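ABC transporter (PDB 4G68) probably serves as the extracellular solute-binding protein of an ABC transporter, capturing xylan-derived sugars for uptake by a thermophilic bacterium. Local coordinates at residues Ser229-Ala234 with Tyr421-Gln426; Met209-Glu214 with Thr236-Lys241; Phe43-Thr48 with Glu74-Asn79. One frame throughout, in Å; residues are numbered along the deposited sequence.

Contact 1: Ser229-Ala234 with Tyr421-Gln426; sequences SFDNQA and YSKQMQ
Two donors grip Gln426 OE1: the backbone N of Phe230 donates to it at 2.8 Å, and Asn430, just past the end of helix 418-429, adds a second bond through ND2. The Phe230 N-H arrives from above the carbonyl plane, 39° out of it, and the N-H...O angle of 153° leaves the bond fairly straight. Gln426 reaches the loop because its CG stands anti to the backbone N (chi1 175°) and the chain then bends at chi2, bringing the amide over Ser229. Within its own segment Ser229 OG accepts from Asp231 N at 3.0 Å, closing an ST turn; Asp231 in turn is the centre of an inverse gamma turn. These two turns lead the chain into helix 233-248, whose N-cap is Asn232: its OD1 accepts from Ala234 N, in the carbonyl plane. The contact thus lays the entry to one helix against the flank of helix 418-429, near the C-terminus of the chain, in what is probably one lobe of a two-lobed solute-binding fold. On the buried side, Met425, bent at both chi2 and chi3, hooks its methyl over one face of the Phe230 ring in a CH-pi contact, CE lying 4.0 Å from the centroid and displaced toward the rim. Leu224 and Ala223 of helix 217-224 also pack on this ring. A water joins Phe230 O, to which it donates, with a weak bond to Ser422 OG, whose stronger partner is Thr236 OG1. Toward the outside, Lys423, bent at chi2 and chi4, crosses the Asp231 carboxylate at a slant, and NZ to OD2, at 3.3 Å, is a salt bridge with only a weak hydrogen bond, on a lysine that is exposed to solvent.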
ATOM      1  N   SER C 229      -7.534  20.800  12.132  1.00 33.96           N
ATOM      2  CA  SER C 229      -8.428  19.863  12.788  1.00 34.26           C
ATOM      3  C   SER C 229      -8.974  18.847  11.759  1.00 30.40           C
ATOM      4  O   SER C 229      -9.239  19.202  10.597  1.00 30.85           O
ATOM      5  CB  SER C 229      -9.587  20.627  13.424  1.00 33.14           C
ATOM      6  OG  SER C 229     -10.542  19.727  13.924  1.00 33.50           O
ATOM      7  N   PHE C 230      -9.152  17.606  12.205  1.00 31.05           N
ATOM      8  CA  PHE C 230      -9.882  16.557  11.459  1.00 33.66           C
ATOM      9  C   PHE C 230     -11.391  16.842  11.314  1.00 31.90           C
ATOM     10  O   PHE C 230     -12.076  16.326  10.398  1.00 29.96           O
ATOM     11  CB  PHE C 230      -9.731  15.207  12.160  1.00 31.68           C
ATOM     12  CG  PHE C 230      -8.381  14.587  12.006  1.00 28.91           C
ATOM     13  CD1 PHE C 230      -8.032  13.938  10.830  1.00 24.70           C
ATOM     14  CD2 PHE C 230      -7.465  14.636  13.060  1.00 29.61           C
ATOM     15  CE1 PHE C 230      -6.773  13.334  10.715  1.00 26.46           C
ATOM     16  CE2 PHE C 230      -6.201  14.048  12.954  1.00 31.25           C
ATOM     17  CZ  PHE C 230      -5.861  13.399  11.769  1.00 29.63           C
ATOM     18  N   ASP C 231     -11.925  17.611  12.248  1.00 32.36           N
ATOM     19  CA  ASP C 231     -13.342  17.966  12.203  1.00 34.09           C
ATOM     20  C   ASP C 231     -13.488  19.155  11.232  1.00 35.92           C
ATOM     21  O   ASP C 231     -13.569  20.305  11.638  1.00 34.68           O
ATOM     22  CB  ASP C 231     -13.863  18.310  13.618  1.00 35.31           C
ATOM     23  CG  ASP C 231     -15.388  18.344  13.693  1.00 37.36           C
ATOM     24  OD1 ASP C 231     -16.060  18.019  12.687  1.00 40.60           O
ATOM     25  OD2 ASP C 231     -15.936  18.705  14.766  1.00 36.21           O
ATOM     26  N   ASN C 232     -13.459  18.840   9.938  1.00 35.65           N
ATOM     27  CA  ASN C 232     -13.502  19.812   8.868  1.00 37.85           C
ATOM     28  C   ASN C 232     -14.468  19.242   7.823  1.00 39.43           C
ATOM     29  O   ASN C 232     -14.520  18.038   7.618  1.00 35.86           O
ATOM     30  CB  ASN C 232     -12.082  19.955   8.308  1.00 41.35           C
ATOM     31  CG  ASN C 232     -12.009  20.814   7.058  1.00 48.73           C
ATOM     32  OD1 ASN C 232     -12.586  20.472   6.001  1.00 49.06           O
ATOM     33  ND2 ASN C 232     -11.271  21.934   7.151  1.00 46.83           N
ATOM     34  N   GLN C 233     -15.216  20.104   7.145  1.00 39.76           N
ATOM     35  CA  GLN C 233     -16.287  19.641   6.235  1.00 39.24           C
ATOM     36  C   GLN C 233     -15.804  18.665   5.134  1.00 36.45           C
ATOM     37  O   GLN C 233     -16.488  17.651   4.782  1.00 32.57           O
ATOM     38  CB  GLN C 233     -16.979  20.840   5.569  1.00 38.63           C
ATOM     39  CG  GLN C 233     -18.321  20.497   4.939  1.00 38.50           C
ATOM     40  CD  GLN C 233     -19.293  19.955   5.964  1.00 39.49           C
ATOM     41  OE1 GLN C 233     -19.820  18.852   5.818  1.00 43.91           O
ATOM     42  NE2 GLN C 233     -19.522  20.727   7.019  1.00 41.72           N
ATOM     43  N   ALA C 234     -14.633  18.983   4.581  1.00 35.57           N
ATOM     44  CA  ALA C 234     -14.068  18.153   3.520  1.00 31.19           C
ATOM     45  C   ALA C 234     -14.000  16.698   3.942  1.00 28.41           C
ATOM     46  O   ALA C 234     -14.253  15.848   3.111  1.00 24.28           O
ATOM     47  CB  ALA C 234     -12.695  18.658   3.084  1.00 30.25           C
ATOM     48  N   TYR C 421     -18.094  10.913  13.248  1.00 43.02           N
ATOM     49  CA  TYR C 421     -16.823  10.422  12.778  1.00 39.31           C
ATOM     50  C   TYR C 421     -15.751  11.473  12.927  1.00 31.76           C
ATOM     51  O   TYR C 421     -14.738  11.194  13.492  1.00 35.35           O
ATOM     52  CB  TYR C 421     -16.895   9.993  11.327  1.00 38.78           C
ATOM     53  CG  TYR C 421     -15.526   9.771  10.752  1.00 34.82           C
ATOM     54  CD1 TYR C 421     -14.797   8.626  11.063  1.00 31.77           C
ATOM     55  CD2 TYR C 421     -14.949  10.730   9.913  1.00 35.63           C
ATOM     56  CE1 TYR C 421     -13.531   8.420  10.537  1.00 31.50           C
ATOM     57  CE2 TYR C 421     -13.683  10.530   9.386  1.00 34.97           C
ATOM     58  CZ  TYR C 421     -12.989   9.385   9.711  1.00 31.45           C
ATOM     59  OH  TYR C 421     -11.745   9.241   9.189  1.00 34.83           O
ATOM     60  N   SER C 422     -16.007  12.676  12.404  1.00 40.43           N
ATOM     61  CA  SER C 422     -15.015  13.725  12.334  1.00 38.58           C
ATOM     62  C   SER C 422     -14.707  14.292  13.710  1.00 41.68           C
ATOM     63  O   SER C 422     -13.547  14.612  13.970  1.00 43.59           O
ATOM     64  CB  SER C 422     -15.413  14.832  11.365  1.00 35.07           C
ATOM     65  OG  SER C 422     -15.577  14.336  10.047  1.00 34.06           O
ATOM     66  N   LYS C 423     -15.744  14.397  14.564  1.00 43.55           N
ATOM     67  CA  LYS C 423     -15.613  14.817  15.980  1.00 42.42           C
ATOM     68  C   LYS C 423     -14.686  13.905  16.763  1.00 39.66           C
ATOM     69  O   LYS C 423     -13.794  14.391  17.479  1.00 42.64           O
ATOM     70  CB  LYS C 423     -16.974  14.826  16.688  1.00 46.99           C
ATOM     71  CG  LYS C 423     -17.883  15.991  16.325  1.00 53.09           C
ATOM     72  CD  LYS C 423     -17.743  17.165  17.298  1.00 52.78           C
ATOM     73  CE  LYS C 423     -18.983  18.043  17.263  1.00 49.77           C
ATOM     74  NZ  LYS C 423     -18.934  19.013  16.135  1.00 54.60           N
ATOM     75  N   GLN C 424     -14.926  12.595  16.636  1.00 36.45           N
ATOM     76  CA  GLN C 424     -14.134  11.577  17.288  1.00 35.52           C
ATOM     77  C   GLN C 424     -12.709  11.450  16.721  1.00 38.94           C
ATOM     78  O   GLN C 424     -11.806  11.027  17.441  1.00 42.28           O
ATOM     79  CB  GLN C 424     -14.855  10.233  17.291  1.00 39.14           C
ATOM     80  CG  GLN C 424     -16.070  10.209  18.207  1.00 42.05           C
ATOM     81  CD  GLN C 424     -16.725   8.851  18.309  1.00 42.71           C
ATOM     82  OE1 GLN C 424     -16.054   7.833  18.520  1.00 50.23           O
ATOM     83  NE2 GLN C 424     -18.038   8.826  18.182  1.00 42.29           N
ATOM     84  N   MET C 425     -12.498  11.808  15.451  1.00 36.52           N
ATOM     85  CA  MET C 425     -11.130  11.750  14.862  1.00 33.45           C
ATOM     86  C   MET C 425     -10.304  12.839  15.529  1.00 35.27           C
ATOM     87  O   MET C 425      -9.184  12.590  16.001  1.00 36.83           O
ATOM     88  CB  MET C 425     -11.141  11.901  13.332  1.00 30.57           C
ATOM     89  CG  MET C 425     -11.447  10.615  12.557  1.00 28.53           C
ATOM     90  SD  MET C 425     -10.109   9.391  12.577  1.00 23.54           S
ATOM     91  CE  MET C 425      -8.928  10.389  11.677  1.00 27.84           C
ATOM     92  N   GLN C 426     -10.893  14.025  15.647  1.00 37.45           N
ATOM     93  CA  GLN C 426     -10.203  15.160  16.247  1.00 38.23           C
ATOM     94  C   GLN C 426      -9.954  15.014  17.764  1.00 41.48           C
ATOM     95  O   GLN C 426      -8.844  15.320  18.235  1.00 40.83           O
ATOM     96  CB  GLN C 426     -10.915  16.456  15.911  1.00 37.21           C
ATOM     97  CG  GLN C 426     -10.336  17.688  16.580  1.00 37.69           C
ATOM     98  CD  GLN C 426      -9.009  18.136  15.995  1.00 36.66           C
ATOM     99  OE1 GLN C 426      -8.526  17.629  14.941  1.00 32.53           O
ATOM    100  NE2 GLN C 426      -8.419  19.138  16.639  1.00 35.19           N
TER
HETATM  101  O   HOH W   1     -12.510  13.886  10.327  1.00 24.66           O

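Contact 2: Met209-Glu214 with Thr236-Lys241; sequences MIALRE and TDAAQK
Ala238 presses its methyl group against the backbone of Ala211, CB lying 3.5 Å from Ala211 N, and this is the tight part of the contact. With alanine on both sides, the CA atoms of Ala211 and Ala238 come within 5.1 Å of each other, and the axes of the two short helical segments approach to 8.5 Å at an angle of 131° between their N-to-C directions. Ile210 flanks the same spot. Its CG2 branch, anti to the backbone N, rests on Ala238 CB at 3.7 Å and extends to the CB of Lys241, so one methyl bridges successive turns of the partner helix. Glu214, itself buried, belongs to this close-packed part through its CG, which lies against Ala238.

The looser side is that of the partly exposed Asp237 and the end of Lys241. Bent at chi2 (-79°), Glu214 carries its carboxylate past the Asp237 backbone to Lys241. There NZ donates to OE2 at 2.9 Å in a salt bridge, approaching on the syn side but 30° out of the carboxylate plane. The lysine chain, turned at chi2 and again at chi4, curls over OE2. The same oxygen lies 3.3 Å from Asp237 O, an acceptor facing an acceptor, and the Asp237 carboxylate is also not far off; the ammonium group probably offsets this concentration of negative charge.

Helices 201-215 and 233-248 are thereby joined in what is probably one lobe. Tyr207 and Phe235 extend the apolar seam, Ile305 from a loop touches Lys241, and helix 418-429 packs against Thr236 and Ala239 on helix 233-248.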
ATOM      1  N   MET C 209      -8.616   8.070   0.189  1.00 20.69           N
ATOM      2  CA  MET C 209      -8.647   8.559  -1.201  1.00 21.56           C
ATOM      3  C   MET C 209      -9.709   9.619  -1.374  1.00 21.91           C
ATOM      4  O   MET C 209      -9.467  10.635  -2.033  1.00 26.02           O
ATOM      5  CB  MET C 209      -8.926   7.469  -2.250  1.00 21.26           C
ATOM      6  CG  MET C 209      -9.658   8.106  -3.475  1.00 17.47           C
ATOM      7  SD  MET C 209      -8.469   9.102  -4.439  1.00 25.40           S
ATOM      8  CE  MET C 209      -7.136   7.888  -4.464  1.00 13.50           C
ATOM      9  N   ILE C 210     -10.894   9.345  -0.825  1.00 22.94           N
ATOM     10  CA  ILE C 210     -11.997  10.256  -0.965  1.00 19.16           C
ATOM     11  C   ILE C 210     -11.660  11.569  -0.254  1.00 20.07           C
ATOM     12  O   ILE C 210     -11.824  12.632  -0.881  1.00 22.64           O
ATOM     13  CB  ILE C 210     -13.368   9.654  -0.520  1.00 20.15           C
ATOM     14  CG1 ILE C 210     -13.681   8.316  -1.250  1.00 24.13           C
ATOM     15  CG2 ILE C 210     -14.462  10.725  -0.703  1.00 21.36           C
ATOM     16  CD1 ILE C 210     -14.702   7.408  -0.477  1.00 19.38           C
ATOM     17  N   ALA C 211     -11.109  11.513   0.975  1.00 22.47           N
ATOM     18  CA  ALA C 211     -10.587  12.750   1.697  1.00 20.11           C
ATOM     19  C   ALA C 211      -9.574  13.490   0.831  1.00 20.79           C
ATOM     20  O   ALA C 211      -9.559  14.729   0.753  1.00 22.28           O
ATOM     21  CB  ALA C 211      -9.998  12.381   3.080  1.00 20.66           C
ATOM     22  N   LEU C 212      -8.724  12.756   0.130  1.00 21.47           N
ATOM     23  CA  LEU C 212      -7.743  13.480  -0.785  1.00 20.68           C
ATOM     24  C   LEU C 212      -8.407  14.184  -1.941  1.00 23.61           C
ATOM     25  O   LEU C 212      -8.058  15.347  -2.308  1.00 23.86           O
ATOM     26  CB  LEU C 212      -6.674  12.538  -1.258  1.00 19.93           C
ATOM     27  CG  LEU C 212      -5.416  12.920  -2.014  1.00 21.90           C
ATOM     28  CD1 LEU C 212      -4.775  11.627  -2.506  1.00 23.76           C
ATOM     29  CD2 LEU C 212      -5.664  13.721  -3.246  1.00 23.05           C
ATOM     30  N   ARG C 213      -9.434  13.537  -2.493  1.00 25.28           N
ATOM     31  CA  ARG C 213     -10.214  14.183  -3.522  1.00 25.79           C
ATOM     32  C   ARG C 213     -11.040  15.373  -2.997  1.00 25.89           C
ATOM     33  O   ARG C 213     -11.115  16.374  -3.698  1.00 28.34           O
ATOM     34  CB  ARG C 213     -11.101  13.183  -4.217  1.00 25.94           C
ATOM     35  CG  ARG C 213     -10.276  12.202  -5.002  1.00 25.35           C
ATOM     36  CD  ARG C 213     -10.051  12.687  -6.369  1.00 22.56           C
ATOM     37  NE  ARG C 213      -9.458  11.639  -7.231  1.00 25.40           N
ATOM     38  CZ  ARG C 213      -8.144  11.446  -7.414  1.00 23.94           C
ATOM     39  NH1 ARG C 213      -7.268  12.249  -6.799  1.00 20.66           N
ATOM     40  NH2 ARG C 213      -7.710  10.495  -8.267  1.00 25.06           N
ATOM     41  N   GLU C 214     -11.609  15.269  -1.787  1.00 24.50           N
ATOM     42  CA  GLU C 214     -12.488  16.350  -1.211  1.00 22.66           C
ATOM     43  C   GLU C 214     -11.716  17.595  -0.763  1.00 25.51           C
ATOM     44  O   GLU C 214     -12.151  18.750  -0.972  1.00 22.09           O
ATOM     45  CB  GLU C 214     -13.316  15.869  -0.019  1.00 23.33           C
ATOM     46  CG  GLU C 214     -14.376  14.769  -0.264  1.00 25.07           C
ATOM     47  CD  GLU C 214     -15.678  15.292  -0.877  1.00 27.90           C
ATOM     48  OE1 GLU C 214     -15.642  16.293  -1.639  1.00 29.57           O
ATOM     49  OE2 GLU C 214     -16.744  14.664  -0.641  1.00 27.05           O
ATOM     50  N   THR C 236     -15.603  15.243   6.776  1.00 25.93           N
ATOM     51  CA  THR C 236     -16.962  14.772   7.013  1.00 24.17           C
ATOM     52  C   THR C 236     -17.578  14.373   5.644  1.00 27.38           C
ATOM     53  O   THR C 236     -17.966  13.181   5.437  1.00 28.22           O
ATOM     54  CB  THR C 236     -17.826  15.825   7.753  1.00 26.54           C
ATOM     55  OG1 THR C 236     -17.068  16.354   8.845  1.00 27.21           O
ATOM     56  CG2 THR C 236     -19.100  15.192   8.347  1.00 20.15           C
ATOM     57  N   ASP C 237     -17.591  15.331   4.709  1.00 28.88           N
ATOM     58  CA  ASP C 237     -18.042  15.111   3.321  1.00 30.03           C
ATOM     59  C   ASP C 237     -17.453  13.863   2.684  1.00 28.60           C
ATOM     60  O   ASP C 237     -18.157  13.203   1.954  1.00 27.03           O
ATOM     61  CB  ASP C 237     -17.728  16.287   2.405  1.00 31.06           C
ATOM     62  CG  ASP C 237     -18.704  17.476   2.565  1.00 35.14           C
ATOM     63  OD1 ASP C 237     -19.765  17.377   3.256  1.00 32.14           O
ATOM     64  OD2 ASP C 237     -18.378  18.529   1.948  1.00 35.27           O
ATOM     65  N   ALA C 238     -16.163  13.561   2.939  1.00 30.64           N
ATOM     66  CA  ALA C 238     -15.604  12.248   2.531  1.00 24.77           C
ATOM     67  C   ALA C 238     -16.284  11.036   3.225  1.00 26.92           C
ATOM     68  O   ALA C 238     -16.563  10.006   2.593  1.00 25.31           O
ATOM     69  CB  ALA C 238     -14.080  12.204   2.706  1.00 26.49           C
ATOM     70  N   ALA C 239     -16.562  11.153   4.518  1.00 26.52           N
ATOM     71  CA  ALA C 239     -17.173  10.061   5.283  1.00 23.59           C
ATOM     72  C   ALA C 239     -18.588   9.865   4.728  1.00 27.41           C
ATOM     73  O   ALA C 239     -19.005   8.736   4.424  1.00 25.53           O
ATOM     74  CB  ALA C 239     -17.178  10.360   6.768  1.00 24.34           C
ATOM     75  N   GLN C 240     -19.295  10.972   4.538  1.00 29.94           N
ATOM     76  CA  GLN C 240     -20.613  10.909   3.913  1.00 32.72           C
ATOM     77  C   GLN C 240     -20.512  10.132   2.578  1.00 32.29           C
ATOM     78  O   GLN C 240     -21.252   9.178   2.368  1.00 34.31           O
ATOM     79  CB  GLN C 240     -21.217  12.307   3.709  1.00 34.08           C
ATOM     80  CG  GLN C 240     -22.633  12.295   3.121  1.00 35.85           C
ATOM     81  CD  GLN C 240     -23.560  11.414   3.913  1.00 38.97           C
ATOM     82  OE1 GLN C 240     -23.956  11.749   5.027  1.00 41.82           O
ATOM     83  NE2 GLN C 240     -23.889  10.260   3.354  1.00 43.41           N
ATOM     84  N   LYS C 241     -19.584  10.525   1.707  1.00 31.20           N
ATOM     85  CA  LYS C 241     -19.403   9.776   0.437  1.00 31.31           C
ATOM     86  C   LYS C 241     -19.019   8.293   0.525  1.00 28.91           C
ATOM     87  O   LYS C 241     -19.335   7.534  -0.409  1.00 29.40           O
ATOM     88  CB  LYS C 241     -18.430  10.488  -0.494  1.00 30.81           C
ATOM     89  CG  LYS C 241     -18.881  11.882  -0.888  1.00 33.68           C
ATOM     90  CD  LYS C 241     -18.827  11.973  -2.378  1.00 34.91           C
ATOM     91  CE  LYS C 241     -19.524  13.203  -2.936  1.00 37.61           C
ATOM     92  NZ  LYS C 241     -18.691  14.421  -2.778  1.00 33.03           N
TER

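Contact 3: Phe43-Thr48 with Glu74-Asn79; sequences FWNLFT and ESVTEN
Leu46 and Asn79 lie side by side where the two segments leave the sheet, their side chains pointing the same way, and Leu46 CD2 comes to 3.1 Å from Asn79 OD1. That is close for a methyl beside an amide oxygen. With CG placed between the backbone N and the carbonyl carbon (chi1 62°), Leu46 reaches over Asn79, with CD2 also near its CA, while the CA-H of Leu46 points at Thr77 O. Trp102 packs on both Leu46 and Asn79.

Glu74 buries nearly as much surface and makes the side-chain bond of the pair. OE1 accepts from Asn45 ND2 at 3.1 Å, met nearly along its own C-O axis, and the donor geometry is good: the N-H...O angle is 166° and OE1 lies only 8° out of the Asn45 amide plane. Asn45 is fixed at its other end too, as OD1 accepts from Phe47 N on a lone pair, the closure of an Asx turn that bends the chain out of the strand.

The strands 40-45 and 71-76 are the parallel neighbours of a beta-alpha-beta unit whose crossover runs through helix 52-66, as in the alpha/beta lobes of bacterial solute-binding proteins. Within these residues the ladder includes Ser75 N to Phe43 O at 3.0 Å, a weak Asn45 N to Ser75 O bond, and Thr77 N on Asn45 O at 3.2 Å.

Val76, on the same face as Asn45 and Glu74, sends CG2, anti to its backbone N, against Phe47 O at 3.8 Å and the Thr48 backbone. On the other face Ser75 CB meets Trp44 CD1, and that indole also forms a cation-pi contact with Lys85 of helix 79-91.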
ATOM      1  N   PHE C  43      16.302 -12.447   8.068  1.00 27.31           N
ATOM      2  CA  PHE C  43      15.601 -11.460   7.237  1.00 27.83           C
ATOM      3  C   PHE C  43      14.117 -11.765   7.340  1.00 25.44           C
ATOM      4  O   PHE C  43      13.721 -12.899   7.056  1.00 27.78           O
ATOM      5  CB  PHE C  43      16.075 -11.607   5.790  1.00 26.48           C
ATOM      6  CG  PHE C  43      15.256 -10.842   4.780  1.00 26.57           C
ATOM      7  CD1 PHE C  43      14.940  -9.481   4.971  1.00 27.54           C
ATOM      8  CD2 PHE C  43      14.810 -11.493   3.608  1.00 26.98           C
ATOM      9  CE1 PHE C  43      14.195  -8.795   4.034  1.00 25.79           C
ATOM     10  CE2 PHE C  43      14.063 -10.794   2.668  1.00 26.42           C
ATOM     11  CZ  PHE C  43      13.774  -9.445   2.878  1.00 25.32           C
ATOM     12  N   TRP C  44      13.319 -10.799   7.818  1.00 23.21           N
ATOM     13  CA  TRP C  44      11.872 -10.984   7.838  1.00 24.42           C
ATOM     14  C   TRP C  44      11.190 -10.171   6.755  1.00 24.65           C
ATOM     15  O   TRP C  44      11.573  -9.030   6.509  1.00 22.67           O
ATOM     16  CB  TRP C  44      11.257 -10.583   9.176  1.00 27.45           C
ATOM     17  CG  TRP C  44      11.750 -11.382  10.392  1.00 29.51           C
ATOM     18  CD1 TRP C  44      12.627 -12.469  10.429  1.00 29.43           C
ATOM     19  CD2 TRP C  44      11.372 -11.150  11.798  1.00 30.21           C
ATOM     20  NE1 TRP C  44      12.830 -12.909  11.736  1.00 28.52           N
ATOM     21  CE2 TRP C  44      12.092 -12.172  12.598  1.00 30.33           C
ATOM     22  CE3 TRP C  44      10.543 -10.236  12.446  1.00 29.21           C
ATOM     23  CZ2 TRP C  44      11.992 -12.227  13.978  1.00 30.77           C
ATOM     24  CZ3 TRP C  44      10.447 -10.306  13.850  1.00 32.42           C
ATOM     25  CH2 TRP C  44      11.155 -11.284  14.594  1.00 32.13           C
ATOM     26  N   ASN C  45      10.155 -10.752   6.133  1.00 23.73           N
ATOM     27  CA  ASN C  45       9.316 -10.037   5.142  1.00 26.25           C
ATOM     28  C   ASN C  45       7.885 -10.595   5.128  1.00 25.95           C
ATOM     29  O   ASN C  45       7.588 -11.582   5.840  1.00 24.86           O
ATOM     30  CB  ASN C  45       9.964 -10.049   3.742  1.00 27.34           C
ATOM     31  CG  ASN C  45      10.043 -11.443   3.153  1.00 23.01           C
ATOM     32  OD1 ASN C  45       9.055 -11.946   2.598  1.00 25.93           O
ATOM     33  ND2 ASN C  45      11.198 -12.085   3.297  1.00 26.72           N
ATOM     34  N   LEU C  46       7.005  -9.965   4.343  1.00 25.38           N
ATOM     35  CA  LEU C  46       5.588 -10.348   4.333  1.00 26.19           C
ATOM     36  C   LEU C  46       5.100 -10.940   2.995  1.00 27.65           C
ATOM     37  O   LEU C  46       3.871 -11.122   2.797  1.00 24.33           O
ATOM     38  CB  LEU C  46       4.694  -9.190   4.759  1.00 25.20           C
ATOM     39  CG  LEU C  46       4.683  -7.908   3.918  1.00 27.28           C
ATOM     40  CD1 LEU C  46       4.565  -8.145   2.412  1.00 26.77           C
ATOM     41  CD2 LEU C  46       3.561  -6.978   4.372  1.00 26.07           C
ATOM     42  N   PHE C  47       6.045 -11.263   2.096  1.00 28.29           N
ATOM     43  CA  PHE C  47       5.702 -11.841   0.773  1.00 29.17           C
ATOM     44  C   PHE C  47       5.223 -13.305   0.777  1.00 31.57           C
ATOM     45  O   PHE C  47       5.944 -14.251   0.388  1.00 29.07           O
ATOM     46  CB  PHE C  47       6.827 -11.623  -0.232  1.00 30.99           C
ATOM     47  CG  PHE C  47       7.014 -10.188  -0.607  1.00 30.49           C
ATOM     48  CD1 PHE C  47       6.129  -9.550  -1.471  1.00 31.70           C
ATOM     49  CD2 PHE C  47       8.081  -9.462  -0.087  1.00 31.81           C
ATOM     50  CE1 PHE C  47       6.320  -8.210  -1.808  1.00 32.34           C
ATOM     51  CE2 PHE C  47       8.259  -8.123  -0.403  1.00 32.19           C
ATOM     52  CZ  PHE C  47       7.378  -7.495  -1.278  1.00 29.88           C
ATOM     53  N   THR C  48       3.962 -13.463   1.155  1.00 31.48           N
ATOM     54  CA  THR C  48       3.399 -14.773   1.471  1.00 34.59           C
ATOM     55  C   THR C  48       2.731 -15.476   0.287  1.00 39.69           C
ATOM     56  O   THR C  48       2.751 -16.708   0.195  1.00 41.22           O
ATOM     57  CB  THR C  48       2.409 -14.627   2.629  1.00 32.54           C
ATOM     58  OG1 THR C  48       1.753 -15.865   2.854  1.00 37.65           O
ATOM     59  CG2 THR C  48       1.377 -13.550   2.351  1.00 29.00           C
ATOM     60  N   GLU C  74      15.357 -16.625   6.048  1.00 35.42           N
ATOM     61  CA  GLU C  74      14.190 -15.751   6.146  1.00 35.78           C
ATOM     62  C   GLU C  74      13.096 -16.353   6.999  1.00 37.24           C
ATOM     63  O   GLU C  74      13.023 -17.567   7.163  1.00 38.26           O
ATOM     64  CB  GLU C  74      13.662 -15.386   4.736  1.00 37.27           C
ATOM     65  CG  GLU C  74      13.161 -16.582   3.930  1.00 35.13           C
ATOM     66  CD  GLU C  74      12.319 -16.209   2.713  1.00 33.28           C
ATOM     67  OE1 GLU C  74      11.732 -15.102   2.676  1.00 30.99           O
ATOM     68  OE2 GLU C  74      12.225 -17.067   1.800  1.00 33.20           O
ATOM     69  N   SER C  75      12.242 -15.506   7.553  1.00 33.25           N
ATOM     70  CA  SER C  75      10.987 -15.977   8.098  1.00 32.81           C
ATOM     71  C   SER C  75       9.857 -15.083   7.528  1.00 34.10           C
ATOM     72  O   SER C  75       9.908 -13.850   7.605  1.00 29.46           O
ATOM     73  CB  SER C  75      11.044 -16.033   9.638  1.00 34.22           C
ATOM     74  OG  SER C  75       9.733 -15.982  10.244  1.00 35.94           O
ATOM     75  N   VAL C  76       8.868 -15.723   6.899  1.00 35.44           N
ATOM     76  CA  VAL C  76       7.800 -14.991   6.212  1.00 32.99           C
ATOM     77  C   VAL C  76       6.480 -15.032   6.999  1.00 34.16           C
ATOM     78  O   VAL C  76       6.072 -16.082   7.499  1.00 27.61           O
ATOM     79  CB  VAL C  76       7.656 -15.479   4.757  1.00 35.87           C
ATOM     80  CG1 VAL C  76       7.660 -16.992   4.676  1.00 34.75           C
ATOM     81  CG2 VAL C  76       6.442 -14.882   4.084  1.00 32.54           C
ATOM     82  N   THR C  77       5.837 -13.870   7.120  1.00 30.69           N
ATOM     83  CA  THR C  77       4.629 -13.729   7.928  1.00 32.17           C
ATOM     84  C   THR C  77       3.643 -12.911   7.145  1.00 31.40           C
ATOM     85  O   THR C  77       4.032 -11.907   6.546  1.00 27.08           O
ATOM     86  CB  THR C  77       4.928 -12.991   9.254  1.00 33.89           C
ATOM     87  OG1 THR C  77       6.024 -13.634   9.927  1.00 35.66           O
ATOM     88  CG2 THR C  77       3.674 -12.969  10.159  1.00 35.35           C
ATOM     89  N   GLU C  78       2.367 -13.314   7.197  1.00 32.59           N
ATOM     90  CA  GLU C  78       1.286 -12.562   6.557  1.00 31.47           C
ATOM     91  C   GLU C  78       1.308 -11.098   7.020  1.00 32.06           C
ATOM     92  O   GLU C  78       1.473 -10.795   8.218  1.00 31.01           O
ATOM     93  CB  GLU C  78      -0.096 -13.226   6.778  1.00 32.74           C
ATOM     94  CG  GLU C  78      -1.285 -12.477   6.133  1.00 32.74           C
ATOM     95  CD  GLU C  78      -1.760 -11.278   6.928  1.00 34.04           C
ATOM     96  OE1 GLU C  78      -1.679 -11.317   8.179  1.00 33.85           O
ATOM     97  OE2 GLU C  78      -2.174 -10.244   6.323  1.00 33.88           O
ATOM     98  N   ASN C  79       1.166 -10.205   6.039  1.00 29.70           N
ATOM     99  CA  ASN C  79       1.065  -8.756   6.228  1.00 26.81           C
ATOM    100  C   ASN C  79       0.542  -8.222   7.609  1.00 28.27           C
ATOM    101  O   ASN C  79       1.246  -7.473   8.339  1.00 29.71           O
ATOM    102  CB  ASN C  79       0.173  -8.225   5.063  1.00 25.53           C
ATOM    103  CG  ASN C  79      -0.073  -6.768   5.150  1.00 24.36           C
ATOM    104  OD1 ASN C  79       0.820  -6.014   5.552  1.00 24.11           O
ATOM    105  ND2 ASN C  79      -1.285  -6.335   4.798  1.00 27.13           N
TER

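In the fold
Contacts 1 and 2 share helix 233-248 and form one continuous patch, their centres 11 Å apart. The junction is the probable hydrogen bond between Ser422 OG and Thr236 OG1 (2.8 Å), backed by Tyr421 CD2 on Ala239 CB at 3.9 Å, so that helix 418-429 is tied to the same helix that packs on helix 201-215. Contact 3 lies on the opposite side of the chain's centre, in the beta-alpha-beta part of the fold, with its centre about 36 Å from that of contact 1 and 33 Å from that of contact 2. No ligand site is defined among them; in this family the solute is generally held in the cleft between lobes.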